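Local structure of aminoacyltransferase FemA (Staphylococcus aureus, 1LRZ) at residues W130-M135 against F140-F145; P151-R156 against V394-K399; K192-S197 against G308-I313. The protein adds glycines 2 and 3 of the pentaglycine bridge that cross-links the cell wall peptidoglycan, using glycyl-tRNA as the donor. All coordinates share one frame; numbering follows the deposited sequence.

Interaction 1 (W130-M135 against F140-F145)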
# COMPACT_ATOMS: atom_id res chain seq x y z
N TRP A 130 14.21 -23.79 1.40
CA TRP A 130 15.65 -24.02 1.52
C TRP A 130 16.36 -22.84 2.17
O TRP A 130 17.43 -22.99 2.78
CB TRP A 130 16.27 -24.26 0.14
CG TRP A 130 16.19 -23.07 -0.77
CD1 TRP A 130 15.17 -22.76 -1.63
CD2 TRP A 130 17.14 -22.00 -0.87
NE1 TRP A 130 15.43 -21.56 -2.26
CE2 TRP A 130 16.63 -21.08 -1.81
CE3 TRP A 130 18.37 -21.73 -0.25
CZ2 TRP A 130 17.31 -19.89 -2.14
CZ3 TRP A 130 19.05 -20.55 -0.59
CH2 TRP A 130 18.52 -19.65 -1.52
N PHE A 131 15.77 -21.66 2.04
CA PHE A 131 16.37 -20.46 2.61
C PHE A 131 16.60 -20.56 4.11
O PHE A 131 17.64 -20.13 4.61
CB PHE A 131 15.48 -19.24 2.32
CG PHE A 131 16.13 -17.94 2.66
CD1 PHE A 131 17.20 -17.46 1.89
CD2 PHE A 131 15.69 -17.18 3.74
CE1 PHE A 131 17.81 -16.25 2.20
CE2 PHE A 131 16.30 -15.98 4.06
CZ PHE A 131 17.36 -15.51 3.29
N PHE A 132 15.63 -21.10 4.84
CA PHE A 132 15.78 -21.21 6.29
C PHE A 132 17.04 -21.99 6.69
O PHE A 132 17.79 -21.55 7.57
CB PHE A 132 14.54 -21.87 6.93
CG PHE A 132 13.26 -21.06 6.76
CD1 PHE A 132 12.43 -21.27 5.66
CD2 PHE A 132 12.91 -20.08 7.69
CE1 PHE A 132 11.26 -20.52 5.48
CE2 PHE A 132 11.75 -19.31 7.52
CZ PHE A 132 10.92 -19.53 6.42
N ASP A 133 17.27 -23.13 6.05
CA ASP A 133 18.44 -23.96 6.35
C ASP A 133 19.73 -23.25 5.99
O ASP A 133 20.70 -23.29 6.75
CB ASP A 133 18.36 -25.29 5.59
CG ASP A 133 17.50 -26.33 6.30
OD1 ASP A 133 17.17 -27.37 5.69
OD2 ASP A 133 17.16 -26.11 7.49
N LYS A 134 19.75 -22.60 4.83
CA LYS A 134 20.95 -21.89 4.42
C LYS A 134 21.29 -20.76 5.41
O LYS A 134 22.45 -20.60 5.79
CB LYS A 134 20.78 -21.33 3.01
CG LYS A 134 21.94 -20.43 2.57
CD LYS A 134 22.32 -20.68 1.13
CE LYS A 134 22.92 -22.07 0.98
NZ LYS A 134 23.38 -22.34 -0.41
N MET A 135 20.29 -19.99 5.84
CA MET A 135 20.57 -18.91 6.78
C MET A 135 21.10 -19.50 8.09
O MET A 135 22.07 -19.00 8.67
CB MET A 135 19.31 -18.07 7.04
CG MET A 135 18.92 -17.14 5.86
SD MET A 135 20.23 -16.00 5.34
CE MET A 135 20.93 -16.84 4.02
N PHE A 140 22.68 -17.14 10.67
CA PHE A 140 21.53 -16.23 10.71
C PHE A 140 20.37 -17.00 11.35
O PHE A 140 19.74 -17.83 10.70
CB PHE A 140 21.13 -15.77 9.30
CG PHE A 140 22.09 -14.79 8.68
CD1 PHE A 140 23.23 -15.23 8.01
CD2 PHE A 140 21.87 -13.42 8.81
CE1 PHE A 140 24.14 -14.33 7.48
CE2 PHE A 140 22.78 -12.50 8.28
CZ PHE A 140 23.91 -12.96 7.61
N GLU A 141 20.09 -16.70 12.62
CA GLU A 141 19.03 -17.37 13.37
C GLU A 141 17.65 -16.75 13.17
O GLU A 141 17.42 -15.57 13.46
CB GLU A 141 19.39 -17.36 14.86
CG GLU A 141 20.85 -17.77 15.10
CD GLU A 141 21.25 -17.70 16.57
OE1 GLU A 141 21.06 -16.63 17.20
OE2 GLU A 141 21.78 -18.72 17.08
N HIS A 142 16.73 -17.57 12.66
CA HIS A 142 15.35 -17.14 12.40
C HIS A 142 14.66 -16.81 13.72
O HIS A 142 14.78 -17.57 14.68
CB HIS A 142 14.59 -18.28 11.70
CG HIS A 142 13.23 -17.89 11.22
ND1 HIS A 142 12.10 -18.63 11.50
CD2 HIS A 142 12.82 -16.85 10.45
CE1 HIS A 142 11.05 -18.07 10.92
NE2 HIS A 142 11.46 -16.99 10.27
N THR A 143 13.94 -15.69 13.79
CA THR A 143 13.27 -15.33 15.04
C THR A 143 11.94 -16.07 15.22
O THR A 143 11.37 -16.05 16.30
CB THR A 143 13.02 -13.81 15.14
OG1 THR A 143 11.95 -13.42 14.28
CG2 THR A 143 14.28 -13.04 14.76
N GLY A 144 11.43 -16.72 14.17
CA GLY A 144 10.18 -17.44 14.33
C GLY A 144 9.03 -16.96 13.47
O GLY A 144 9.11 -15.90 12.84
N PHE A 145 7.94 -17.72 13.45
CA PHE A 145 6.79 -17.35 12.64
C PHE A 145 5.84 -16.45 13.41
O PHE A 145 4.74 -16.84 13.78
CB PHE A 145 6.10 -18.62 12.12
CG PHE A 145 7.00 -19.48 11.28
CD1 PHE A 145 7.69 -20.54 11.84
CD2 PHE A 145 7.25 -19.14 9.95
CE1 PHE A 145 8.63 -21.26 11.10
CE2 PHE A 145 8.19 -19.84 9.20
CZ PHE A 145 8.87 -20.91 9.77

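Interaction 2 (P151-R156 against V394-K399)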
# COMPACT_ATOMS: atom_id res chain seq x y z
N PRO A 151 6.30 -4.21 17.58
CA PRO A 151 6.82 -2.83 17.65
C PRO A 151 8.05 -2.63 16.77
O PRO A 151 8.24 -1.57 16.19
CB PRO A 151 7.14 -2.66 19.13
CG PRO A 151 6.22 -3.62 19.81
CD PRO A 151 6.31 -4.83 18.91
N VAL A 152 8.87 -3.68 16.65
CA VAL A 152 10.09 -3.60 15.87
C VAL A 152 10.05 -4.32 14.52
O VAL A 152 10.30 -3.72 13.48
CB VAL A 152 11.29 -4.17 16.66
CG1 VAL A 152 12.57 -4.00 15.86
CG2 VAL A 152 11.40 -3.49 18.00
N LEU A 153 9.72 -5.60 14.55
CA LEU A 153 9.69 -6.40 13.34
C LEU A 153 8.61 -6.00 12.34
O LEU A 153 7.47 -5.70 12.71
CB LEU A 153 9.53 -7.88 13.70
CG LEU A 153 10.50 -8.37 14.78
CD1 LEU A 153 10.31 -9.86 15.02
CD2 LEU A 153 11.93 -8.11 14.34
N GLN A 154 8.98 -5.98 11.06
CA GLN A 154 8.03 -5.66 10.00
C GLN A 154 6.96 -6.76 9.97
O GLN A 154 7.24 -7.92 10.29
CB GLN A 154 8.75 -5.62 8.63
CG GLN A 154 9.82 -4.55 8.49
CD GLN A 154 9.31 -3.17 8.86
OE1 GLN A 154 8.23 -2.75 8.43
NE2 GLN A 154 10.08 -2.44 9.67
N ILE A 155 5.73 -6.40 9.60
CA ILE A 155 4.64 -7.36 9.52
C ILE A 155 4.99 -8.38 8.43
O ILE A 155 5.39 -8.01 7.32
CB ILE A 155 3.30 -6.65 9.17
CG1 ILE A 155 2.18 -7.68 9.04
CG2 ILE A 155 3.43 -5.86 7.89
CD1 ILE A 155 1.98 -8.52 10.31
N ARG A 156 4.85 -9.67 8.76
CA ARG A 156 5.18 -10.77 7.86
C ARG A 156 4.11 -11.15 6.83
O ARG A 156 4.35 -12.02 6.00
CB ARG A 156 5.54 -12.05 8.64
CG ARG A 156 6.95 -12.13 9.20
CD ARG A 156 7.31 -13.60 9.56
NE ARG A 156 6.21 -14.29 10.23
CZ ARG A 156 5.59 -15.36 9.74
NH1 ARG A 156 5.97 -15.87 8.57
NH2 ARG A 156 4.58 -15.89 10.40
N VAL A 394 9.20 -14.96 4.70
CA VAL A 394 10.04 -15.78 5.58
C VAL A 394 10.25 -15.21 6.97
O VAL A 394 10.37 -15.96 7.93
CB VAL A 394 11.42 -16.05 4.94
CG1 VAL A 394 11.25 -16.96 3.71
CG2 VAL A 394 12.09 -14.74 4.54
N GLY A 395 10.27 -13.88 7.10
CA GLY A 395 10.46 -13.29 8.41
C GLY A 395 11.83 -12.70 8.67
O GLY A 395 12.55 -12.30 7.74
N ASP A 396 12.21 -12.67 9.95
CA ASP A 396 13.47 -12.08 10.41
C ASP A 396 14.55 -13.04 10.85
O ASP A 396 14.28 -14.07 11.47
CB ASP A 396 13.18 -11.13 11.56
CG ASP A 396 12.17 -10.08 11.20
OD1 ASP A 396 10.97 -10.43 11.05
OD2 ASP A 396 12.58 -8.91 11.04
N PHE A 397 15.80 -12.69 10.53
CA PHE A 397 16.94 -13.50 10.91
C PHE A 397 18.00 -12.60 11.53
O PHE A 397 18.29 -11.50 11.03
CB PHE A 397 17.54 -14.24 9.70
CG PHE A 397 16.55 -15.10 8.96
CD1 PHE A 397 15.60 -14.52 8.11
CD2 PHE A 397 16.58 -16.48 9.08
CE1 PHE A 397 14.70 -15.31 7.40
CE2 PHE A 397 15.67 -17.28 8.37
CZ PHE A 397 14.73 -16.69 7.53
N ILE A 398 18.60 -13.07 12.61
CA ILE A 398 19.60 -12.31 13.32
C ILE A 398 20.89 -13.10 13.45
O ILE A 398 20.88 -14.26 13.84
CB ILE A 398 19.08 -11.93 14.73
CG1 ILE A 398 17.98 -10.87 14.58
CG2 ILE A 398 20.22 -11.45 15.62
CD1 ILE A 398 17.22 -10.60 15.86
N LYS A 399 22.01 -12.48 13.08
CA LYS A 399 23.29 -13.13 13.21
C LYS A 399 24.13 -12.34 14.20
O LYS A 399 24.59 -11.24 13.90
CB LYS A 399 24.03 -13.22 11.89
CG LYS A 399 25.40 -13.87 12.07
CD LYS A 399 26.18 -14.01 10.78
CE LYS A 399 27.45 -14.80 11.02
NZ LYS A 399 28.15 -15.10 9.75
O HOH W 1 9.26 -9.43 9.20
O HOH W 2 11.68 -6.71 10.31

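Interaction 3 (K192-S197 against G308-I313)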
# COMPACT_ATOMS: atom_id res chain seq x y z
N LYS A 192 -14.66 13.14 -5.56
CA LYS A 192 -13.48 13.37 -6.40
C LYS A 192 -12.21 13.01 -5.64
O LYS A 192 -12.22 12.89 -4.42
CB LYS A 192 -13.43 14.83 -6.87
CG LYS A 192 -14.61 15.18 -7.77
CD LYS A 192 -14.66 16.64 -8.20
CE LYS A 192 -15.89 16.86 -9.10
NZ LYS A 192 -16.09 18.27 -9.55
N VAL A 193 -11.11 12.84 -6.37
CA VAL A 193 -9.84 12.51 -5.74
C VAL A 193 -8.74 13.45 -6.24
O VAL A 193 -8.60 13.67 -7.45
CB VAL A 193 -9.43 11.04 -6.05
CG1 VAL A 193 -8.01 10.76 -5.53
CG2 VAL A 193 -10.42 10.09 -5.41
N ARG A 194 -8.00 14.03 -5.30
CA ARG A 194 -6.89 14.91 -5.65
C ARG A 194 -5.70 14.45 -4.83
O ARG A 194 -5.86 13.70 -3.86
CB ARG A 194 -7.21 16.38 -5.35
CG ARG A 194 -7.37 16.77 -3.88
CD ARG A 194 -7.99 18.17 -3.82
NE ARG A 194 -8.22 18.68 -2.47
CZ ARG A 194 -7.27 19.20 -1.70
NH1 ARG A 194 -7.57 19.63 -0.48
NH2 ARG A 194 -6.03 19.29 -2.16
N PHE A 195 -4.52 14.89 -5.22
CA PHE A 195 -3.32 14.50 -4.51
C PHE A 195 -2.78 15.65 -3.69
O PHE A 195 -2.53 16.74 -4.21
CB PHE A 195 -2.27 13.99 -5.50
CG PHE A 195 -2.75 12.83 -6.32
CD1 PHE A 195 -3.26 13.03 -7.60
CD2 PHE A 195 -2.70 11.54 -5.81
CE1 PHE A 195 -3.73 11.96 -8.36
CE2 PHE A 195 -3.16 10.45 -6.56
CZ PHE A 195 -3.67 10.67 -7.84
N LEU A 196 -2.60 15.39 -2.40
CA LEU A 196 -2.14 16.38 -1.45
C LEU A 196 -0.63 16.63 -1.47
O LEU A 196 0.16 15.70 -1.66
CB LEU A 196 -2.55 15.97 -0.03
CG LEU A 196 -4.03 15.68 0.21
CD1 LEU A 196 -4.26 15.36 1.69
CD2 LEU A 196 -4.85 16.89 -0.20
N SER A 197 -0.26 17.89 -1.26
CA SER A 197 1.15 18.29 -1.22
C SER A 197 1.48 18.37 0.26
O SER A 197 0.61 18.16 1.11
CB SER A 197 1.35 19.67 -1.85
OG SER A 197 0.66 19.80 -3.08
N GLY A 308 -17.98 23.64 5.21
CA GLY A 308 -17.25 24.46 4.26
C GLY A 308 -17.44 23.86 2.88
O GLY A 308 -18.11 22.83 2.75
N ASN A 309 -16.86 24.45 1.84
CA ASN A 309 -17.07 23.91 0.51
C ASN A 309 -16.37 22.59 0.18
O ASN A 309 -16.79 21.90 -0.75
CB ASN A 309 -16.72 24.95 -0.56
CG ASN A 309 -17.22 24.54 -1.93
OD1 ASN A 309 -16.44 24.40 -2.87
ND2 ASN A 309 -18.52 24.34 -2.05
N GLU A 310 -15.30 22.25 0.90
CA GLU A 310 -14.63 20.98 0.64
C GLU A 310 -14.73 20.04 1.82
O GLU A 310 -14.27 20.36 2.92
CB GLU A 310 -13.14 21.13 0.29
CG GLU A 310 -12.56 19.75 -0.10
CD GLU A 310 -11.06 19.75 -0.39
OE1 GLU A 310 -10.25 19.77 0.56
OE2 GLU A 310 -10.70 19.70 -1.59
N LEU A 311 -15.35 18.89 1.60
CA LEU A 311 -15.48 17.90 2.66
C LEU A 311 -14.56 16.73 2.36
O LEU A 311 -14.79 15.95 1.43
CB LEU A 311 -16.92 17.39 2.76
CG LEU A 311 -17.11 16.39 3.90
CD1 LEU A 311 -16.84 17.08 5.23
CD2 LEU A 311 -18.52 15.80 3.88
N PRO A 312 -13.47 16.60 3.13
CA PRO A 312 -12.53 15.49 2.92
C PRO A 312 -13.19 14.28 3.55
O PRO A 312 -13.69 14.37 4.67
CB PRO A 312 -11.28 15.94 3.67
CG PRO A 312 -11.85 16.73 4.81
CD PRO A 312 -12.96 17.53 4.16
N ILE A 313 -13.22 13.14 2.85
CA ILE A 313 -13.87 11.96 3.41
C ILE A 313 -13.02 10.70 3.57
O ILE A 313 -13.38 9.79 4.31
CB ILE A 313 -15.14 11.63 2.62
CG1 ILE A 313 -14.78 11.38 1.15
CG2 ILE A 313 -16.12 12.81 2.72
CD1 ILE A 313 -15.94 10.79 0.36

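Interaction 1 (W130-M135 against F140-F145)
Phe-132 presents the edge of its ring to one face of the His-142 imidazole, a T-shaped pair with the two planes 82° apart. The touching corner is CE2, which stands 3.6 Å from NE2 of His-142. On the Phe-132 side chain CG lies anti to the carbonyl carbon (chi1 -63°), which brings the far end of the ring nearer the second segment than its root. NE2 of His-142 is hydrogen-bonded to the carbonyl O of Val-394, which fixes the ring, and the backbone N of Gly-144, from its own segment, lies over the opposite face. Phe-145 completes an aromatic cluster. Its CE2 sits 3.9 Å from CZ of Phe-132, the rings inclined obliquely, while CE1 of His-142 rests 3.7 Å above the centre of its ring. Imidazole suits this place because it offers a flat face to Phe-132 and a nitrogen to a carbonyl.

This is a helix turning back into a short edge strand, 130-137 into 141-142, within a fold consistent with the acetyltransferase clan to which the family belongs. Where the helix gives way to the strand, the backbone closes the turn: Phe-140 N donates to Met-135 O over 2.8 Å.

Beside that bond Met-135 CB packs on Phe-140 CB at 3.7 Å. The methionine chain is bent at chi2 (-56°), which puts SD obliquely over the Phe-140 ring, 4.5 Å from its centroid, in a Met-aromatic contact. A flexible thioether can fold in this way against a rigid ring. Both residues also reach Phe-397 and Ile-107 of neighbouring strands, whereas Phe-132 and Phe-145 each meet Tyr-113.

Interaction 2 (P151-R156 against V394-K399)
Asp-396 and Leu-153 meet with the leucine lying across the carboxylate: its CD2 methyl stands 3.5 Å from OD2, and its CB 3.9 Å from OD1. The aspartate loses the most surface here, yet no direct hydrogen bond joins the two segments. Two waters do that work instead. Water 1 donates to Asp-396 OD1 and to Gln-154 O, at 2.7 Å from each oxygen, whereas water 2 accepts from Gln-154 N over 2.9 Å and donates to Asp-396 OD2. Both polar backbone atoms of one loop residue are thus tied to one carboxylate, whose two oxygens suit it to the task. Each oxygen has a histidine partner as well, OD2 with His-106 NE2 and OD1 with His-146 NE2.

Arg-156 contributes the aliphatic part of its chain. CD lies 3.4 Å from CA of Gly-395, a close fit against a residue without a side chain and with positive phi. The bend at chi3 (-43°) turns the guanidinium away from the line of the chain, and its partners are Glu-392, through a salt bridge from NH1, Tyr-393 O and His-146 O.

Loop 151-156 leads into strand 157-162 of the nine-strand sheet and strand 397-400 belongs to the seven-strand one, so the contact lies where the sheets are linked. Because the direct contacts are packing alone, the polar link rests on both waters keeping their places against the histidine-held carboxylate.

Interaction 3 (K192-S197 against G308-I313)
NE of Arg-194 donates to OE2 of Glu-310 over 2.8 Å, and its neighbour NH1 donates to OE1 over 2.9 Å. The arginine thus grips the carboxylate side-on, one nitrogen to each oxygen. The second bond is the straighter, at 170° against 144°, and meets the syn lone pair of OE1 in the guanidinium plane. OE2 is also met on its syn side, but NE lies tilted out of the carboxylate plane. With the two flat groups nearly coplanar, the paired bonds limit rotation of both ends.

The two side chains approach from opposite directions. Arg-194 starts with CG between the backbone N and the carbonyl carbon (chi1 67°), then runs extended to NE; Glu-310 is extended beyond CG. Length suits both residues, since they must meet over the strand that separates theirs. That strand is 236-244, and its Tyr-242 is touched by both side chains. Ile-203 of helix 201-207 also packs against Arg-194. A second acid, Glu-200, forms a salt bridge with NH2, so the guanidinium serves two carboxylates.

Strand 192-195 is the outermost strand of its sheet, and Glu-310 opens strand 310-320 just after the long helix 277-307. The result is a salt bridge that spans the intervening strand, at the antiparallel edge of a mixed sheet and the foot of the hairpin of helices 245-272 and 277-307, the long arm known in FemA.

Interactions 1 and 2 are neighbours, with centres about 11 Å apart, and share one sheet: strand 141-142 of the first lies beside strand 397-400 of the second, joined by a backbone hydrogen bond from Glu-141 N to Ile-398 O. Interaction 3 belongs to the other sheet, on the opposite side of the chain's centre, its centre about 46 Å from that of interaction 1. Interaction 2 is the buried one and relies on water and aspartate; interaction 1 is partly buried and chiefly aromatic; interaction 3 is a surface contact made by one two-bond salt bridge. In sequence, interaction 1 closes before interaction 2 opens, and interaction 3 is nested inside the loop that interaction 2 closes.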